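Local coordinates for cellulose binding protein (Clavibacter michiganensis, PDB 4JJO) that probably binds cellulose and loosens plant cell walls as the expansin part of a larger protein to which endoglucanase activity is ascribed, at residues G21-M25 and D152-W156; T101-P105 and A130-I134; R32-V37 and L77-A83; G56-V61 and A83-D89; V74-D78 and P96-V100. All blocks are in the same frame, centred on the assembly; numbering follows the deposited sequence.

Contact 1: residues G21-M25 and D152-W156; sequences GNCSM and DYGYW
The rings of Tyr153 and Tyr155 both meet Ser24 with their edges: OG of Ser24 lies near the plane of the Tyr153 ring, 3.9 Å from its CD1, and CB of Ser24 lies near the plane of the Tyr155 ring, 4.1 Å from its CE2. Ser24 thus touches both tyrosines, and its hydroxyl is committed to the backbone between them. OG donates to the carbonyl of Tyr153 (OG to O 2.6 Å), approaching in the carbonyl plane with a C=O...donor angle of 151°. A chi1 of -53°, which sets OG beside its own backbone N, supports this reach. The contact spans the two domains of the expansin, joining a loop of the double-psi beta-barrel to a loop of the C-terminal beta-sandwich. On the barrel side, residues Gly21 to Ser24 form a type I turn, closed by a hydrogen bond from Ser24 N to Gly21 O, and Cys23 is tied to Cys48 by a disulfide. The turn also presents the carbonyl O of Asn22 to CA of Tyr153 at 3.1 Å, a CA-H...O contact. Gly154 has a positive phi and no side chain, so Cys23 O comes within 3.6 Å of its CA. The hydroxyl of Tyr153 is hydrogen-bonded to Lys115 NZ.

Contact 2: residues T101-P105 and A130-I134; sequences TVRDP and AGNRI
The linker leaving the last barrel strand, 95-101, meets a loop of the C-terminal domain here, and the centre of their meeting is the side chain of Asn132. Its amide is used at both ends. OD1 accepts from the backbone N of Asp104 at 3.0 Å, with an N-H...O angle of 165° and the donor in the carbonyl plane on a lone pair; ND2 donates to OD1 of Asp104 at 2.8 Å. The second bond is less regular: the carboxylate oxygen sits 22° out of the amide plane, and the two flat groups are turned 63° apart. Two bonds to one residue fix the rotation of the buried amide. Asp104 OD1 also receives Arg177 in a salt bridge, which would be expected to favour the charged carboxylate. In the expansin fold this is one of the places where the double-psi beta-barrel and the C-terminal beta-sandwich are held together, and ordered water takes part. One water donates to Val102 O and to Gly131 O (2.7 Å from the latter), while another donates to Val102 O and to Asn132 OD1, which it meets at 2.5 Å. Beside these polar links the ring of Pro105 lies against the glycine backbone, CG 3.4 Å from Gly131 O. Gly131 has a positive phi at which a CB would press on the preceding carbonyl. Arg103 turns its CB from the loop and makes a cation-pi contact with Tyr175.

Contact 3: residues R32-V37 and L77-A83; sequences RMYVAV and LDLSEEA
From its CB outward, Ser80 meets first a ring and then a carbonyl of the opposing segment. CB stands over the centre of the Tyr34 ring, 3.4 Å from the centroid and 11° off the normal, a CH-pi contact. With OG between the backbone N and the carbonyl carbon (chi1 60°), the hydroxyl faces Arg32 O and donates to it at 2.7 Å in the carbonyl plane. The same oxygen accepts from Ala83 N as the N-cap of helix 81-87, so one hydroxyl joins the loop before strand 34-38 to the helix start. The two strands, 34-37 and 77-80, run antiparallel as neighbours in the double-psi beta-barrel. Ala36 and Asp78 form a hydrogen-bonded pair, Ala36 N to Asp78 O being nearly straight at 174°, while Val35 and Leu79 form a non-hydrogen-bonded pair. On the face that carries Val35 and Leu79, CG2 of Val35 packs 3.9 Å from CD2 of Leu79 and also touches CB of Leu77. Val37 lies alongside Leu77, pointing the same way. At the opposite end the CB of Met33 points away, but a bend at chi2 brings SD back to 3.8 Å from CB of Ala83. The aliphatic part of Arg32 runs beside Glu82, CB to CD 3.5 Å, but their charged groups do not meet; Arg32 NH1 instead donates to Pro29 O. The Tyr34 hydroxyl is hydrogen-bonded to Leu12 N.

Contact 4: residues G56-V61 and A83-D89; sequences GPKGTV and AFRALGD
Gly56 begins the tight turn between strands 51-56 and 59-69 of the double-psi beta-barrel. This turn lies against the C-terminal end of helix 81-87. A CB on Gly56 would press on CB of Leu87; CD2 of Leu87 lies 3.8 Å from Gly56 N. Pro57 follows, its ring beside the last helical carbonyl, CD 3.2 Å from Leu87 O. That oxygen is gripped by Lys58, whose backbone N donates to it at 2.9 Å with an N-H...O angle of 147°, the donor tilted from the carbonyl plane. The turn therefore supplies a hydrogen-bond donor to a carbonyl at the end of the helix. The side chain of Lys58 runs extended beyond CG along the helix end, with CB 3.5 Å from Ala86 O and CE near Gly88, the first residue to leave helical geometry. At its outer end, one water joins NZ to Arg85 O, and another, 2.9 Å from NZ, donates to OD1 of Asp89 at 2.7 Å. Gly59 turns the chain with a positive phi and closes the hairpin through paired bonds with Gly56. Further along the strand the contact is apolar. Val61 crosses Leu87 at about a right angle; chi1 of 68° sets CG1 between its backbone N and carbonyl carbon, and this methyl lies 3.8 Å from CG of Leu87.

Contact 5: residues V74-D78 and P96-V100; sequences VGHLD and PISYV
Leu77, Ile97 and Tyr99 make the close-packed part of this contact, and each directs its CB toward the other segment. CD1 of Leu77 comes 3.6 Å from CD1 of Ile97 and also lies over one face of the Tyr99 ring, 4.0 Å from its centroid and 17° off the normal, a CH-pi contact offset toward the rim. The other methyl, CD2, lies over the same face toward the hydroxyl end, 3.8 Å from CZ of Tyr99. Chi1 of 60° places the ring of Tyr99 between its backbone N and carbonyl carbon, from where it extends to Gly75. The strands 76-78 and 96-100 cross at 94° with axes 8.7 Å apart, far enough that side chains fill most of the interval; both belong to the double-psi beta-barrel, and strand 3-10 pairs with each of them. The outer sides are looser: His76 and Ser98, both partly exposed, point their CB atoms away from the contact; NE2 of His76 is hydrogen-bonded to Thr8 OG1, and Ser98 packs on His4 and Thr55. At the tyrosine tip, OH is 3.1 Å from CA of Gly75, and Gly75 O lies in plane at the ring edge, 3.7 Å from CE2. Glu41 binds both the hydroxyl of Tyr99 and Gly75 N. Apolar packing thus carries the contact; Glu41 would hold the tyrosine tip in place, while the leucine methyls restrict the ring's turn.

Overall arrangement
Contacts 3, 4 and 5 lie within the double-psi beta-barrel, whereas contacts 1 and 2 join it to the C-terminal domain and lie nearer the chain's centre. Contacts 3 and 5 share strand 76-80 and are buried: backbone bonding governs the former, methyl and ring packing the latter. Contact 4 uses the same helix as contact 3, sharing Ala83, but runs out to the surface, where waters link a lysine to a carboxylate and to a backbone carbonyl. Contact 2 is buried and contact 1 partly so; both are polar, set by carbonyls, an amide and waters, and they touch where Trp156 meets Ile134. Contact 1 closes a loop in sequence containing all the others.

Contact 1: residues G21-M25 and D152-W156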
# COMPACT_ATOMS: atom_id res chain seq x y z
N GLY A 21 -1.97 -6.32 8.13
CA GLY A 21 -2.19 -6.94 6.84
C GLY A 21 -0.87 -7.39 6.24
O GLY A 21 0.19 -7.06 6.77
N ASN A 22 -0.93 -8.15 5.16
CA ASN A 22 0.29 -8.60 4.49
C ASN A 22 1.09 -7.41 3.98
O ASN A 22 2.31 -7.50 3.82
CB ASN A 22 -0.05 -9.56 3.35
CG ASN A 22 1.08 -10.52 3.05
OD1 ASN A 22 2.26 -10.22 3.26
ND2 ASN A 22 0.73 -11.71 2.57
N CYS A 23 0.41 -6.29 3.74
CA CYS A 23 1.06 -5.07 3.28
C CYS A 23 1.82 -4.34 4.40
O CYS A 23 2.51 -3.35 4.14
CB CYS A 23 0.03 -4.13 2.66
SG CYS A 23 -0.67 -4.70 1.10
N SER A 24 1.68 -4.83 5.63
CA SER A 24 2.38 -4.25 6.78
C SER A 24 2.12 -2.75 6.94
O SER A 24 3.05 -1.97 7.15
CB SER A 24 3.88 -4.50 6.67
OG SER A 24 4.15 -5.87 6.47
N MET A 25 0.86 -2.35 6.85
CA MET A 25 0.49 -0.96 7.04
C MET A 25 0.76 -0.53 8.48
O MET A 25 0.56 -1.31 9.41
CB MET A 25 -0.99 -0.75 6.70
CG MET A 25 -1.35 -1.03 5.25
SD MET A 25 -0.33 -0.11 4.08
CE MET A 25 -1.21 -0.43 2.55
N ASP A 152 7.44 -9.09 -0.47
CA ASP A 152 6.04 -9.45 -0.60
C ASP A 152 5.24 -9.02 0.63
O ASP A 152 4.08 -9.41 0.78
CB ASP A 152 5.90 -10.96 -0.83
CG ASP A 152 6.30 -11.78 0.38
OD1 ASP A 152 6.83 -11.20 1.36
OD2 ASP A 152 6.10 -13.01 0.35
N TYR A 153 5.84 -8.23 1.50
CA TYR A 153 5.15 -7.76 2.70
C TYR A 153 5.10 -6.23 2.84
O TYR A 153 4.87 -5.71 3.93
CB TYR A 153 5.73 -8.40 3.97
CG TYR A 153 7.19 -8.10 4.22
CD1 TYR A 153 7.58 -6.92 4.84
CD2 TYR A 153 8.17 -9.02 3.87
CE1 TYR A 153 8.92 -6.65 5.09
CE2 TYR A 153 9.51 -8.76 4.11
CZ TYR A 153 9.88 -7.57 4.72
OH TYR A 153 11.20 -7.31 4.96
N GLY A 154 5.32 -5.52 1.74
CA GLY A 154 5.04 -4.10 1.69
C GLY A 154 6.23 -3.17 1.88
O GLY A 154 6.05 -1.95 1.96
N TYR A 155 7.42 -3.74 1.97
CA TYR A 155 8.64 -2.94 2.09
C TYR A 155 9.54 -3.10 0.88
O TYR A 155 9.31 -3.95 0.02
CB TYR A 155 9.42 -3.34 3.35
CG TYR A 155 8.95 -2.68 4.62
CD1 TYR A 155 9.63 -1.58 5.14
CD2 TYR A 155 7.84 -3.14 5.31
CE1 TYR A 155 9.22 -0.97 6.30
CE2 TYR A 155 7.42 -2.54 6.48
CZ TYR A 155 8.11 -1.45 6.97
OH TYR A 155 7.69 -0.85 8.13
N TRP A 156 10.57 -2.26 0.84
CA TRP A 156 11.62 -2.35 -0.16
C TRP A 156 12.94 -2.47 0.59
O TRP A 156 13.21 -1.67 1.47
CB TRP A 156 11.63 -1.10 -1.03
CG TRP A 156 10.42 -0.93 -1.87
CD1 TRP A 156 9.20 -0.45 -1.48
CD2 TRP A 156 10.29 -1.24 -3.27
NE1 TRP A 156 8.33 -0.45 -2.54
CE2 TRP A 156 8.97 -0.93 -3.65
CE3 TRP A 156 11.17 -1.76 -4.23
CZ2 TRP A 156 8.51 -1.11 -4.95
CZ3 TRP A 156 10.71 -1.94 -5.52
CH2 TRP A 156 9.39 -1.61 -5.87

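Contact 2: residues T101-P105 and A130-I134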
# COMPACT_ATOMS: atom_id res chain seq x y z
N THR A 101 -9.57 -0.40 -10.04
CA THR A 101 -8.50 0.25 -9.31
C THR A 101 -8.55 1.74 -9.60
O THR A 101 -8.67 2.16 -10.76
CB THR A 101 -7.12 -0.30 -9.72
OG1 THR A 101 -7.00 -1.66 -9.28
CG2 THR A 101 -6.01 0.52 -9.10
N VAL A 102 -8.47 2.54 -8.55
CA VAL A 102 -8.55 3.99 -8.68
C VAL A 102 -7.23 4.55 -9.18
O VAL A 102 -6.17 4.24 -8.64
CB VAL A 102 -8.88 4.65 -7.33
CG1 VAL A 102 -8.91 6.17 -7.48
CG2 VAL A 102 -10.21 4.14 -6.79
N ARG A 103 -7.29 5.39 -10.20
CA ARG A 103 -6.11 6.10 -10.67
C ARG A 103 -5.97 7.42 -9.93
O ARG A 103 -6.94 8.16 -9.79
CB ARG A 103 -6.18 6.35 -12.18
CG ARG A 103 -4.86 6.82 -12.77
CD ARG A 103 -4.88 6.82 -14.29
NE ARG A 103 -3.63 7.34 -14.84
CZ ARG A 103 -3.23 7.18 -16.10
NH1 ARG A 103 -3.97 6.49 -16.96
NH2 ARG A 103 -2.08 7.70 -16.49
N ASP A 104 -4.75 7.70 -9.46
CA ASP A 104 -4.44 8.93 -8.74
C ASP A 104 -5.51 9.30 -7.72
O ASP A 104 -6.11 10.37 -7.81
CB ASP A 104 -4.26 10.09 -9.73
CG ASP A 104 -3.09 9.88 -10.66
OD1 ASP A 104 -2.37 8.87 -10.47
OD2 ASP A 104 -2.89 10.70 -11.57
N PRO A 105 -5.75 8.41 -6.74
CA PRO A 105 -6.69 8.67 -5.66
C PRO A 105 -6.25 9.83 -4.78
O PRO A 105 -5.05 9.98 -4.51
CB PRO A 105 -6.66 7.37 -4.84
CG PRO A 105 -5.32 6.79 -5.13
CD PRO A 105 -5.07 7.11 -6.57
N ALA A 130 1.67 6.76 -2.12
CA ALA A 130 2.00 6.93 -3.54
C ALA A 130 0.71 6.97 -4.36
O ALA A 130 0.66 7.60 -5.42
CB ALA A 130 2.90 5.81 -4.01
N GLY A 131 -0.32 6.28 -3.88
CA GLY A 131 -1.62 6.28 -4.52
C GLY A 131 -1.78 5.19 -5.57
O GLY A 131 -2.82 4.53 -5.64
N ASN A 132 -0.76 5.02 -6.40
CA ASN A 132 -0.76 3.98 -7.42
C ASN A 132 0.34 2.96 -7.13
O ASN A 132 0.99 3.03 -6.09
CB ASN A 132 -0.55 4.61 -8.80
CG ASN A 132 -1.52 5.74 -9.09
OD1 ASN A 132 -2.69 5.52 -9.39
ND2 ASN A 132 -1.02 6.97 -8.99
N ARG A 133 0.54 2.02 -8.04
CA ARG A 133 1.62 1.05 -7.88
C ARG A 133 2.97 1.73 -8.04
O ARG A 133 3.14 2.64 -8.85
CB ARG A 133 1.50 -0.10 -8.89
CG ARG A 133 0.27 -0.97 -8.71
CD ARG A 133 0.43 -2.32 -9.39
NE ARG A 133 -0.72 -3.19 -9.17
CZ ARG A 133 -0.75 -4.49 -9.43
NH1 ARG A 133 0.32 -5.10 -9.93
NH2 ARG A 133 -1.85 -5.19 -9.20
N ILE A 134 3.93 1.27 -7.25
CA ILE A 134 5.30 1.77 -7.31
C ILE A 134 6.13 0.80 -8.14
O ILE A 134 6.10 -0.40 -7.92
CB ILE A 134 5.90 1.90 -5.90
CG1 ILE A 134 5.20 3.03 -5.14
CG2 ILE A 134 7.39 2.15 -5.96
CD1 ILE A 134 5.56 3.09 -3.67
O HOH W 1 -5.04 3.28 -6.49
O HOH W 2 -3.62 3.18 -9.74

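Contact 3: residues R32-V37 and L77-A83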
# COMPACT_ATOMS: atom_id res chain seq x y z
N ARG A 32 -11.73 2.37 8.44
CA ARG A 32 -11.95 0.92 8.44
C ARG A 32 -12.35 0.40 7.07
O ARG A 32 -12.97 -0.65 6.95
CB ARG A 32 -13.02 0.54 9.47
CG ARG A 32 -12.63 0.84 10.90
CD ARG A 32 -11.24 0.31 11.15
NE ARG A 32 -10.86 0.33 12.56
CZ ARG A 32 -9.76 0.89 13.04
NH1 ARG A 32 -8.90 1.51 12.24
NH2 ARG A 32 -9.51 0.85 14.34
N MET A 33 -11.97 1.14 6.03
CA MET A 33 -12.28 0.75 4.66
C MET A 33 -11.04 0.16 4.01
O MET A 33 -10.18 0.89 3.50
CB MET A 33 -12.79 1.95 3.86
CG MET A 33 -14.08 2.55 4.40
SD MET A 33 -15.46 1.39 4.36
CE MET A 33 -16.73 2.33 5.20
N TYR A 34 -10.94 -1.16 4.04
CA TYR A 34 -9.79 -1.86 3.48
C TYR A 34 -10.22 -3.19 2.90
O TYR A 34 -11.38 -3.58 3.03
CB TYR A 34 -8.72 -2.07 4.56
CG TYR A 34 -9.20 -2.81 5.78
CD1 TYR A 34 -9.13 -4.20 5.85
CD2 TYR A 34 -9.71 -2.13 6.88
CE1 TYR A 34 -9.56 -4.88 6.97
CE2 TYR A 34 -10.14 -2.80 8.00
CZ TYR A 34 -10.06 -4.18 8.04
OH TYR A 34 -10.49 -4.85 9.16
N VAL A 35 -9.29 -3.88 2.26
CA VAL A 35 -9.63 -5.11 1.54
C VAL A 35 -8.42 -6.01 1.39
O VAL A 35 -7.28 -5.54 1.31
CB VAL A 35 -10.18 -4.78 0.14
CG1 VAL A 35 -9.12 -4.06 -0.69
CG2 VAL A 35 -10.67 -6.03 -0.56
N ALA A 36 -8.67 -7.32 1.38
CA ALA A 36 -7.66 -8.30 1.04
C ALA A 36 -7.96 -8.82 -0.35
O ALA A 36 -9.10 -9.16 -0.67
CB ALA A 36 -7.68 -9.44 2.04
N VAL A 37 -6.93 -8.88 -1.20
CA VAL A 37 -7.12 -9.26 -2.59
C VAL A 37 -6.43 -10.58 -2.90
O VAL A 37 -5.52 -11.00 -2.19
CB VAL A 37 -6.59 -8.17 -3.55
CG1 VAL A 37 -7.39 -6.89 -3.39
CG2 VAL A 37 -5.10 -7.92 -3.31
N LEU A 77 -13.11 -10.37 -3.58
CA LEU A 77 -12.53 -9.52 -2.56
C LEU A 77 -12.93 -9.96 -1.17
O LEU A 77 -14.06 -10.41 -0.95
CB LEU A 77 -12.97 -8.06 -2.75
CG LEU A 77 -12.60 -7.33 -4.04
CD1 LEU A 77 -13.13 -5.90 -3.96
CD2 LEU A 77 -11.10 -7.32 -4.27
N ASP A 78 -12.01 -9.83 -0.22
CA ASP A 78 -12.32 -10.02 1.19
C ASP A 78 -12.36 -8.64 1.83
O ASP A 78 -11.33 -8.08 2.19
CB ASP A 78 -11.28 -10.91 1.85
CG ASP A 78 -11.87 -11.82 2.92
OD1 ASP A 78 -13.11 -11.85 3.06
OD2 ASP A 78 -11.09 -12.50 3.62
N LEU A 79 -13.56 -8.09 1.95
CA LEU A 79 -13.73 -6.72 2.42
C LEU A 79 -13.71 -6.64 3.93
O LEU A 79 -14.04 -7.60 4.62
CB LEU A 79 -15.07 -6.15 1.93
CG LEU A 79 -15.22 -5.91 0.43
CD1 LEU A 79 -16.67 -5.55 0.12
CD2 LEU A 79 -14.29 -4.82 -0.04
N SER A 80 -13.30 -5.48 4.45
CA SER A 80 -13.48 -5.19 5.86
C SER A 80 -14.96 -5.29 6.16
O SER A 80 -15.80 -5.03 5.29
CB SER A 80 -12.98 -3.79 6.19
OG SER A 80 -13.69 -2.81 5.46
N GLU A 81 -15.30 -5.68 7.38
CA GLU A 81 -16.69 -5.75 7.79
C GLU A 81 -17.39 -4.43 7.49
O GLU A 81 -18.54 -4.41 7.05
CB GLU A 81 -16.80 -6.07 9.28
CG GLU A 81 -16.38 -7.49 9.64
CD GLU A 81 -16.43 -7.75 11.13
OE1 GLU A 81 -16.43 -6.78 11.92
OE2 GLU A 81 -16.47 -8.94 11.52
N GLU A 82 -16.68 -3.33 7.70
CA GLU A 82 -17.27 -2.00 7.55
C GLU A 82 -17.58 -1.66 6.09
O GLU A 82 -18.62 -1.07 5.79
CB GLU A 82 -16.36 -0.94 8.16
CG GLU A 82 -16.28 -1.00 9.69
CD GLU A 82 -15.29 -2.04 10.19
OE1 GLU A 82 -14.58 -2.64 9.36
OE2 GLU A 82 -15.21 -2.24 11.42
N ALA A 83 -16.67 -2.03 5.19
CA ALA A 83 -16.90 -1.83 3.77
C ALA A 83 -18.04 -2.72 3.29
O ALA A 83 -18.88 -2.29 2.50
CB ALA A 83 -15.63 -2.12 2.98

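Contact 4: residues G56-V61 and A83-D89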
# COMPACT_ATOMS: atom_id res chain seq x y z
N GLY A 56 -21.36 -2.38 -5.05
CA GLY A 56 -22.20 -3.48 -4.63
C GLY A 56 -23.66 -3.07 -4.62
O GLY A 56 -24.01 -2.01 -5.15
N PRO A 57 -24.52 -3.90 -4.02
CA PRO A 57 -25.97 -3.69 -4.00
C PRO A 57 -26.40 -2.27 -3.60
O PRO A 57 -27.24 -1.67 -4.27
CB PRO A 57 -26.46 -4.70 -2.96
CG PRO A 57 -25.43 -5.76 -2.95
CD PRO A 57 -24.12 -5.11 -3.28
N LYS A 58 -25.82 -1.75 -2.53
CA LYS A 58 -26.29 -0.50 -1.93
C LYS A 58 -25.60 0.75 -2.47
O LYS A 58 -26.09 1.86 -2.27
CB LYS A 58 -26.14 -0.56 -0.41
CG LYS A 58 -27.08 -1.55 0.23
CD LYS A 58 -26.98 -1.58 1.74
CE LYS A 58 -27.96 -2.60 2.30
NZ LYS A 58 -27.97 -2.63 3.79
N GLY A 59 -24.48 0.57 -3.16
CA GLY A 59 -23.76 1.69 -3.72
C GLY A 59 -22.30 1.38 -3.95
O GLY A 59 -21.93 0.26 -4.30
N THR A 60 -21.45 2.39 -3.75
CA THR A 60 -20.03 2.26 -4.02
C THR A 60 -19.19 2.79 -2.87
O THR A 60 -19.47 3.86 -2.33
CB THR A 60 -19.64 3.02 -5.30
OG1 THR A 60 -20.38 2.51 -6.41
CG2 THR A 60 -18.15 2.88 -5.58
N VAL A 61 -18.17 2.02 -2.49
CA VAL A 61 -17.25 2.43 -1.44
C VAL A 61 -15.81 2.28 -1.91
O VAL A 61 -15.50 1.42 -2.73
CB VAL A 61 -17.45 1.60 -0.16
CG1 VAL A 61 -17.02 0.16 -0.39
CG2 VAL A 61 -16.69 2.21 1.00
N ALA A 83 -16.67 -2.03 5.19
CA ALA A 83 -16.90 -1.83 3.77
C ALA A 83 -18.04 -2.72 3.29
O ALA A 83 -18.88 -2.29 2.50
CB ALA A 83 -15.63 -2.12 2.98
N PHE A 84 -18.06 -3.95 3.77
CA PHE A 84 -19.09 -4.91 3.40
C PHE A 84 -20.48 -4.44 3.82
O PHE A 84 -21.44 -4.58 3.07
CB PHE A 84 -18.79 -6.27 4.02
CG PHE A 84 -19.68 -7.38 3.53
CD1 PHE A 84 -19.25 -8.25 2.54
CD2 PHE A 84 -20.94 -7.54 4.05
CE1 PHE A 84 -20.06 -9.26 2.09
CE2 PHE A 84 -21.76 -8.55 3.60
CZ PHE A 84 -21.32 -9.41 2.62
N ARG A 85 -20.58 -3.87 5.02
CA ARG A 85 -21.87 -3.39 5.53
C ARG A 85 -22.37 -2.20 4.72
O ARG A 85 -23.58 -1.99 4.60
CB ARG A 85 -21.76 -2.98 7.00
CG ARG A 85 -21.52 -4.13 7.95
CD ARG A 85 -22.00 -3.79 9.35
NE ARG A 85 -21.60 -4.81 10.32
CZ ARG A 85 -20.49 -4.76 11.05
NH1 ARG A 85 -19.64 -3.74 10.95
NH2 ARG A 85 -20.22 -5.74 11.90
N ALA A 86 -21.45 -1.43 4.17
CA ALA A 86 -21.81 -0.25 3.39
C ALA A 86 -22.40 -0.67 2.05
O ALA A 86 -23.24 0.03 1.48
CB ALA A 86 -20.60 0.63 3.17
N LEU A 87 -21.96 -1.82 1.55
CA LEU A 87 -22.39 -2.32 0.25
C LEU A 87 -23.59 -3.25 0.32
O LEU A 87 -24.36 -3.33 -0.63
CB LEU A 87 -21.23 -3.05 -0.43
CG LEU A 87 -20.02 -2.19 -0.80
CD1 LEU A 87 -18.98 -3.03 -1.51
CD2 LEU A 87 -20.45 -1.02 -1.67
N GLY A 88 -23.76 -3.95 1.45
CA GLY A 88 -24.80 -4.95 1.56
C GLY A 88 -25.21 -5.24 2.99
O GLY A 88 -24.65 -4.69 3.93
N ASP A 89 -26.19 -6.12 3.14
CA ASP A 89 -26.62 -6.56 4.47
C ASP A 89 -25.50 -7.39 5.08
O ASP A 89 -24.97 -8.30 4.44
CB ASP A 89 -27.90 -7.38 4.38
CG ASP A 89 -28.57 -7.57 5.73
OD1 ASP A 89 -29.54 -6.84 6.03
OD2 ASP A 89 -28.12 -8.45 6.50
O HOH W 3 -29.99 -4.49 4.79
O HOH W 4 -26.04 -2.45 5.67

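Contact 5: residues V74-D78 and P96-V100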
# COMPACT_ATOMS: atom_id res chain seq x y z
N VAL A 74 -9.48 -14.67 -8.42
CA VAL A 74 -9.48 -13.33 -8.98
C VAL A 74 -10.93 -12.88 -9.11
O VAL A 74 -11.77 -13.64 -9.58
CB VAL A 74 -8.80 -13.30 -10.37
CG1 VAL A 74 -8.82 -11.89 -10.94
CG2 VAL A 74 -7.37 -13.81 -10.28
N GLY A 75 -11.22 -11.66 -8.69
CA GLY A 75 -12.58 -11.16 -8.70
C GLY A 75 -13.26 -11.28 -7.34
O GLY A 75 -14.32 -10.69 -7.12
N HIS A 76 -12.65 -12.03 -6.44
CA HIS A 76 -13.22 -12.25 -5.11
C HIS A 76 -12.47 -11.43 -4.07
O HIS A 76 -11.33 -11.74 -3.72
CB HIS A 76 -13.17 -13.74 -4.75
CG HIS A 76 -13.62 -14.04 -3.36
ND1 HIS A 76 -13.64 -15.33 -2.85
CD2 HIS A 76 -14.06 -13.24 -2.36
CE1 HIS A 76 -14.07 -15.30 -1.60
NE2 HIS A 76 -14.34 -14.04 -1.28
N LEU A 77 -13.11 -10.37 -3.58
CA LEU A 77 -12.53 -9.52 -2.56
C LEU A 77 -12.93 -9.96 -1.17
O LEU A 77 -14.06 -10.41 -0.95
CB LEU A 77 -12.97 -8.06 -2.75
CG LEU A 77 -12.60 -7.33 -4.04
CD1 LEU A 77 -13.13 -5.90 -3.96
CD2 LEU A 77 -11.10 -7.32 -4.27
N ASP A 78 -12.01 -9.83 -0.22
CA ASP A 78 -12.32 -10.02 1.19
C ASP A 78 -12.36 -8.64 1.83
O ASP A 78 -11.33 -8.08 2.19
CB ASP A 78 -11.28 -10.91 1.85
CG ASP A 78 -11.87 -11.82 2.92
OD1 ASP A 78 -13.11 -11.85 3.06
OD2 ASP A 78 -11.09 -12.50 3.62
N PRO A 96 -22.58 -9.92 -4.70
CA PRO A 96 -21.96 -9.66 -6.00
C PRO A 96 -21.46 -8.23 -6.07
O PRO A 96 -22.11 -7.32 -5.56
CB PRO A 96 -23.12 -9.89 -6.98
CG PRO A 96 -24.34 -9.59 -6.21
CD PRO A 96 -24.05 -9.90 -4.76
N ILE A 97 -20.31 -8.04 -6.71
CA ILE A 97 -19.70 -6.72 -6.80
C ILE A 97 -19.06 -6.53 -8.16
O ILE A 97 -18.85 -7.49 -8.91
CB ILE A 97 -18.60 -6.53 -5.73
CG1 ILE A 97 -17.50 -7.57 -5.92
CG2 ILE A 97 -19.18 -6.63 -4.33
CD1 ILE A 97 -16.22 -7.23 -5.21
N SER A 98 -18.76 -5.28 -8.49
CA SER A 98 -17.85 -4.95 -9.57
C SER A 98 -16.85 -3.94 -9.01
O SER A 98 -17.19 -3.18 -8.11
CB SER A 98 -18.61 -4.36 -10.76
OG SER A 98 -19.03 -3.04 -10.48
N TYR A 99 -15.63 -3.95 -9.52
CA TYR A 99 -14.65 -2.99 -9.01
C TYR A 99 -13.58 -2.58 -10.01
O TYR A 99 -13.30 -3.28 -10.99
CB TYR A 99 -13.99 -3.50 -7.72
CG TYR A 99 -13.24 -4.81 -7.84
CD1 TYR A 99 -11.87 -4.83 -8.05
CD2 TYR A 99 -13.90 -6.03 -7.71
CE1 TYR A 99 -11.18 -6.03 -8.14
CE2 TYR A 99 -13.22 -7.23 -7.80
CZ TYR A 99 -11.86 -7.22 -8.01
OH TYR A 99 -11.17 -8.41 -8.10
N VAL A 100 -13.00 -1.42 -9.74
CA VAL A 100 -11.89 -0.88 -10.52
C VAL A 100 -10.81 -0.41 -9.56
O VAL A 100 -11.10 -0.05 -8.42
CB VAL A 100 -12.33 0.32 -11.37
CG1 VAL A 100 -13.26 -0.11 -12.48
CG2 VAL A 100 -12.98 1.39 -10.50